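Local coordinates for protein putative 6-pyruvoyl tetrahydrobiopterin synthase (Caenorhabditis elegans, PDB 2G64) that probably converts 7,8-dihydroneopterin triphosphate into 6-pyruvoyl tetrahydropterin, a zinc-dependent step with loss of triphosphate on the way to tetrahydrobiopterin, at residues V52-E57 with S120-V125; P5-E10 with G56-T61. The protein carries 1 engineered substitution. All blocks are in the same frame, centred on the assembly; numbering follows the deposited sequence. Where two conformers were deposited one is given.

Contact 1: V52-E57 with S120-V125; sequences VKLRGE and SVLYKV
A classic beta bulge interrupts the pairing of the antiparallel strands 52-57 and 122-125: Tyr123 and Lys124 together face the single residue Lys53. Lys53 O takes two bonds, from Tyr123 N at 2.8 Å in the carbonyl plane and from Lys124 N at 3.0 Å, tilted 24° from it. Lys53 N returns a bond to Lys124 O at 2.8 Å. Past the bulge Arg55 N is held by Val121 O, 2.9 Å away, and the same oxygen receives a CA-H...O contact from Leu54.

With CG anti to the backbone N (chi1 174°), the Tyr123 ring has Lys53 at its edge and Arg55 over one face. The extended Lys53 runs alongside, its CD 4.1 Å from Tyr123 CD2, while Arg55 CD is offset toward the rim, with the guanidinium plane turned 42° from the ring. Tyr123 OH is hydrogen-bonded to Lys138 NZ. On the Val52 side, Leu122 CD1 meets Val52 CG1 at 4.1 Å and Leu54 CD2 at 4.0 Å; helix 101-115 packs on Val52 and Leu122, helix 68-80 on Val52 and Leu54. The result is a bulged antiparallel pair inside the helix-backed sheet of the PTPS fold.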
loop_
_atom_site.group_PDB
_atom_site.type_symbol
_atom_site.label_atom_id
_atom_site.label_comp_id
_atom_site.label_asym_id
_atom_site.label_seq_id
_atom_site.Cartn_x
_atom_site.Cartn_y
_atom_site.Cartn_z
ATOM N N VAL A 52 11.320 12.465 4.595
ATOM C CA VAL A 52 12.460 13.380 4.648
ATOM C C VAL A 52 13.496 12.843 3.681
ATOM O O VAL A 52 14.007 11.734 3.869
ATOM C CB VAL A 52 13.060 13.430 6.067
ATOM C CG1 VAL A 52 14.432 14.149 6.066
ATOM C CG2 VAL A 52 12.064 14.100 6.999
ATOM N N LYS A 53 13.778 13.627 2.642
ATOM C CA LYS A 53 14.673 13.190 1.577
ATOM C C LYS A 53 15.967 14.016 1.588
ATOM O O LYS A 53 15.939 15.243 1.602
ATOM C CB LYS A 53 13.968 13.307 0.213
ATOM C CG LYS A 53 14.730 12.696 -0.982
ATOM C CD LYS A 53 13.826 12.758 -2.211
ATOM C CE LYS A 53 14.468 12.113 -3.420
ATOM N NZ LYS A 53 13.478 11.795 -4.494
ATOM N N LEU A 54 17.086 13.306 1.587
ATOM C CA LEU A 54 18.412 13.913 1.640
ATOM C C LEU A 54 19.086 13.600 0.313
ATOM O O LEU A 54 18.751 12.600 -0.333
ATOM C CB LEU A 54 19.215 13.279 2.781
ATOM C CG LEU A 54 18.531 13.219 4.162
ATOM C CD1 LEU A 54 19.559 12.699 5.190
ATOM C CD2 LEU A 54 18.009 14.594 4.586
ATOM N N ARG A 55 20.016 14.447 -0.114
ATOM C CA ARG A 55 20.776 14.148 -1.331
ATOM C C ARG A 55 22.232 14.564 -1.110
ATOM O O ARG A 55 22.507 15.653 -0.582
ATOM C CB ARG A 55 20.181 14.923 -2.513
ATOM C CG ARG A 55 20.879 14.681 -3.840
ATOM C CD ARG A 55 20.147 15.427 -4.945
ATOM N NE ARG A 55 20.645 15.051 -6.260
ATOM C CZ ARG A 55 21.644 15.668 -6.883
ATOM N NH1 ARG A 55 22.259 16.689 -6.305
ATOM N NH2 ARG A 55 22.035 15.256 -8.083
ATOM N N GLY A 56 23.168 13.713 -1.497
ATOM C CA GLY A 56 24.574 14.043 -1.246
ATOM C C GLY A 56 25.487 12.947 -1.729
ATOM O O GLY A 56 25.026 11.887 -2.174
ATOM N N GLU A 57 26.789 13.211 -1.655
ATOM C CA GLU A 57 27.772 12.187 -1.990
ATOM C C GLU A 57 27.720 10.998 -1.041
ATOM O O GLU A 57 27.652 11.165 0.191
ATOM C CB GLU A 57 29.186 12.761 -1.917
ATOM C CG GLU A 57 29.519 13.732 -3.025
ATOM C CD GLU A 57 30.891 14.322 -2.807
ATOM O OE1 GLU A 57 31.884 13.567 -2.835
ATOM O OE2 GLU A 57 30.971 15.540 -2.590
ATOM N N SER A 120 22.963 20.755 5.273
ATOM C CA SER A 120 23.249 20.982 3.851
ATOM C C SER A 120 22.700 19.874 2.926
ATOM O O SER A 120 22.338 20.149 1.786
ATOM C CB SER A 120 24.759 21.181 3.618
ATOM O OG SER A 120 25.449 19.950 3.771
ATOM N N VAL A 121 22.623 18.638 3.423
ATOM C CA VAL A 121 22.052 17.542 2.624
ATOM C C VAL A 121 20.517 17.455 2.591
ATOM O O VAL A 121 19.979 16.636 1.849
ATOM C CB VAL A 121 22.638 16.144 2.974
ATOM C CG1 VAL A 121 24.126 16.075 2.639
ATOM C CG2 VAL A 121 22.367 15.783 4.422
ATOM N N LEU A 122 19.815 18.284 3.367
ATOM C CA LEU A 122 18.347 18.228 3.328
ATOM C C LEU A 122 17.874 18.674 1.957
ATOM O O LEU A 122 18.222 19.766 1.481
ATOM C CB LEU A 122 17.703 19.092 4.433
ATOM C CG LEU A 122 16.166 19.167 4.409
ATOM C CD1 LEU A 122 15.542 17.752 4.572
ATOM C CD2 LEU A 122 15.681 20.134 5.485
ATOM N N TYR A 123 17.070 17.837 1.311
ATOM C CA TYR A 123 16.731 18.090 -0.062
ATOM C C TYR A 123 15.215 18.329 -0.244
ATOM O O TYR A 123 14.803 19.249 -0.939
ATOM C CB TYR A 123 17.267 16.952 -0.940
ATOM C CG TYR A 123 16.837 17.061 -2.380
ATOM C CD1 TYR A 123 17.384 18.022 -3.217
ATOM C CD2 TYR A 123 15.855 16.220 -2.893
ATOM C CE1 TYR A 123 16.968 18.132 -4.531
ATOM C CE2 TYR A 123 15.427 16.333 -4.195
ATOM C CZ TYR A 123 15.990 17.285 -5.009
ATOM O OH TYR A 123 15.560 17.385 -6.309
ATOM N N LYS A 124 14.387 17.503 0.383
ATOM C CA LYS A 124 12.948 17.646 0.171
ATOM C C LYS A 124 12.164 17.080 1.347
ATOM O O LYS A 124 12.550 16.054 1.930
ATOM C CB LYS A 124 12.527 16.949 -1.114
ATOM C CG LYS A 124 11.034 17.127 -1.417
ATOM C CD LYS A 124 10.670 16.552 -2.757
ATOM C CE LYS A 124 10.109 15.153 -2.603
ATOM N NZ LYS A 124 9.800 14.492 -3.927
ATOM N N VAL A 125 11.060 17.737 1.685
ATOM C CA VAL A 125 10.101 17.166 2.637
ATOM C C VAL A 125 8.791 16.889 1.905
ATOM O O VAL A 125 8.345 17.692 1.082
ATOM C CB VAL A 125 9.852 18.155 3.823
ATOM C CG1 VAL A 125 8.469 17.949 4.445
ATOM C CG2 VAL A 125 10.942 18.013 4.880
#

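Contact 2: P5-E10 with G56-T61; sequences PIVTME and GEVDPT
Ile6 reaches across to Glu57 with its CD1 methyl, 3.4 Å from Glu57 CG, the two side chains crossing at a slant. Ile6 CG1 sits anti to the carbonyl carbon (chi1 -57°), and the further turn at chi2 of -52° brings CD1 over the second strand. On the other face Val58 CG2, in the conformer given, comes near Val7 CG2. An alanine at Ile6 has no CD1 to lay on Glu57 CG, and the aliphatic part of Glu57 would probably be left without support on that side and freer to move.

Three backbone bonds set these pairs in position. Val7 and Gly56 form a hydrogen-bonded antiparallel pair, Val7 N to Gly56 O at 3.1 Å and Gly56 N to Val7 O at 3.2 Å. One step on, Val58 N gives a nearly straight bond (165°) to Pro5 O at 3.0 Å, so the pairing carries on beyond the end of strand 56-57. The carboxylate of Glu57 is tied through OE1 to Met4 N. Further along, the chain goes on into an Asx turn at Asp59.

Val65 lies against Val7, and Leu68 and Leu71 of helix 68-80 lie against Met9. Residues 7-10 also pair antiparallel with a strand of a second subunit, where Thr8 OG1 is hydrogen-bonded to Thr136 OG1 of that subunit, so the sheet runs on from strand 6-19 into the second subunit.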
loop_
_atom_site.group_PDB
_atom_site.type_symbol
_atom_site.label_atom_id
_atom_site.label_comp_id
_atom_site.label_asym_id
_atom_site.label_seq_id
_atom_site.Cartn_x
_atom_site.Cartn_y
_atom_site.Cartn_z
ATOM N N PRO A 5 29.679 9.357 -6.061
ATOM C CA PRO A 5 28.332 9.342 -6.652
ATOM C C PRO A 5 27.347 10.084 -5.757
ATOM O O PRO A 5 27.452 10.006 -4.531
ATOM C CB PRO A 5 27.977 7.852 -6.677
ATOM C CG PRO A 5 29.297 7.148 -6.712
ATOM C CD PRO A 5 30.234 8.001 -5.886
ATOM N N ILE A 6 26.387 10.759 -6.381
ATOM C CA ILE A 6 25.334 11.462 -5.659
ATOM C C ILE A 6 24.088 10.555 -5.609
ATOM O O ILE A 6 23.608 10.070 -6.632
ATOM C CB ILE A 6 24.962 12.785 -6.357
ATOM C CG1 ILE A 6 26.194 13.688 -6.513
ATOM C CG2 ILE A 6 23.857 13.523 -5.589
ATOM C CD1 ILE A 6 26.952 13.919 -5.233
ATOM N N VAL A 7 23.600 10.310 -4.405
ATOM C CA VAL A 7 22.459 9.403 -4.220
ATOM C C VAL A 7 21.478 10.128 -3.282
ATOM O O VAL A 7 21.875 11.008 -2.502
ATOM C CB VAL A 7 22.944 8.059 -3.593
ATOM C CG1 VAL A 7 21.795 7.215 -3.002
ATOM C CG2 VAL A 7 23.802 7.267 -4.586
ATOM N N THR A 8 20.201 9.767 -3.351
ATOM C CA THR A 8 19.243 10.293 -2.382
ATOM C C THR A 8 18.901 9.223 -1.343
ATOM O O THR A 8 18.958 8.021 -1.623
ATOM C CB THR A 8 17.909 10.779 -3.033
ATOM O OG1 THR A 8 17.214 9.677 -3.608
ATOM C CG2 THR A 8 18.157 11.849 -4.120
ATOM N N MET A 9 18.570 9.688 -0.150
ATOM C CA MET A 9 18.180 8.819 0.957
ATOM C C MET A 9 16.938 9.455 1.583
ATOM O O MET A 9 16.940 10.653 1.962
ATOM C CB MET A 9 19.315 8.781 1.981
ATOM C CG MET A 9 18.936 8.257 3.353
ATOM S SD MET A 9 20.326 8.518 4.477
ATOM C CE MET A 9 19.566 7.985 6.009
ATOM N N GLU A 10 15.877 8.658 1.687
ATOM C CA GLU A 10 14.599 9.181 2.150
ATOM C C GLU A 10 14.087 8.296 3.263
ATOM O O GLU A 10 14.149 7.079 3.168
ATOM C CB GLU A 10 13.595 9.234 0.998
ATOM C CG GLU A 10 12.227 9.798 1.388
ATOM C CD GLU A 10 11.331 9.976 0.174
ATOM O OE1 GLU A 10 11.152 9.012 -0.614
ATOM O OE2 GLU A 10 10.817 11.087 -0.016
ATOM N N GLY A 56 23.168 13.713 -1.497
ATOM C CA GLY A 56 24.574 14.043 -1.246
ATOM C C GLY A 56 25.487 12.947 -1.729
ATOM O O GLY A 56 25.026 11.887 -2.174
ATOM N N GLU A 57 26.789 13.211 -1.655
ATOM C CA GLU A 57 27.772 12.187 -1.990
ATOM C C GLU A 57 27.720 10.998 -1.041
ATOM O O GLU A 57 27.652 11.165 0.191
ATOM C CB GLU A 57 29.186 12.761 -1.917
ATOM C CG GLU A 57 29.519 13.732 -3.025
ATOM C CD GLU A 57 30.891 14.322 -2.807
ATOM O OE1 GLU A 57 31.884 13.567 -2.835
ATOM O OE2 GLU A 57 30.971 15.540 -2.590
ATOM N N VAL A 58 27.847 9.801 -1.610
ATOM C CA VAL A 58 28.039 8.587 -0.814
ATOM C C VAL A 58 29.416 8.627 -0.132
ATOM O O VAL A 58 30.426 8.887 -0.773
ATOM C CB VAL A 58 27.934 7.324 -1.701
ATOM C CG1 VAL A 58 28.140 6.050 -0.878
ATOM C CG2 VAL A 58 26.598 7.290 -2.464
ATOM N N ASP A 59 29.460 8.389 1.175
ATOM C CA ASP A 59 30.745 8.320 1.867
ATOM C C ASP A 59 31.480 7.019 1.480
ATOM O O ASP A 59 30.894 5.922 1.501
ATOM C CB ASP A 59 30.513 8.359 3.381
ATOM C CG ASP A 59 31.807 8.453 4.155
ATOM O OD1 ASP A 59 32.299 9.576 4.335
ATOM O OD2 ASP A 59 32.346 7.405 4.547
ATOM N N PRO A 60 32.775 7.124 1.142
ATOM C CA PRO A 60 33.475 5.924 0.683
ATOM C C PRO A 60 33.660 4.895 1.797
ATOM O O PRO A 60 33.778 3.717 1.503
ATOM C CB PRO A 60 34.852 6.454 0.217
ATOM C CG PRO A 60 35.037 7.754 0.922
ATOM C CD PRO A 60 33.640 8.324 1.130
ATOM N N THR A 61 33.692 5.329 3.058
ATOM C CA THR A 61 33.924 4.389 4.146
ATOM C C THR A 61 32.630 3.755 4.684
ATOM O O THR A 61 32.514 2.528 4.773
ATOM C CB THR A 61 34.738 5.043 5.284
ATOM O OG1 THR A 61 35.970 5.556 4.747
ATOM C CG2 THR A 61 35.074 4.017 6.362
#

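How the contacts relate
Contact 1 and contact 2 share strand 44-57, which lies between strand 6-19 and strand 122-128 in one mixed sheet. Their centres are about 10 Å apart, and Gly56 and Glu57 belong to both. Along the chain 5-10 comes first, then the continuous run 52-61, then 120-125 beyond a largely helical connection of some sixty residues. The two are also joined directly: Leu54 N probably bonds Met9 O at 2.7 Å, and Arg55 CZ packs on Ile6 CG2. No other chain touches contact 1, whereas contact 2 borders a second subunit, so together they connect the inner strands of one subunit to a sheet that continues into a neighbouring subunit.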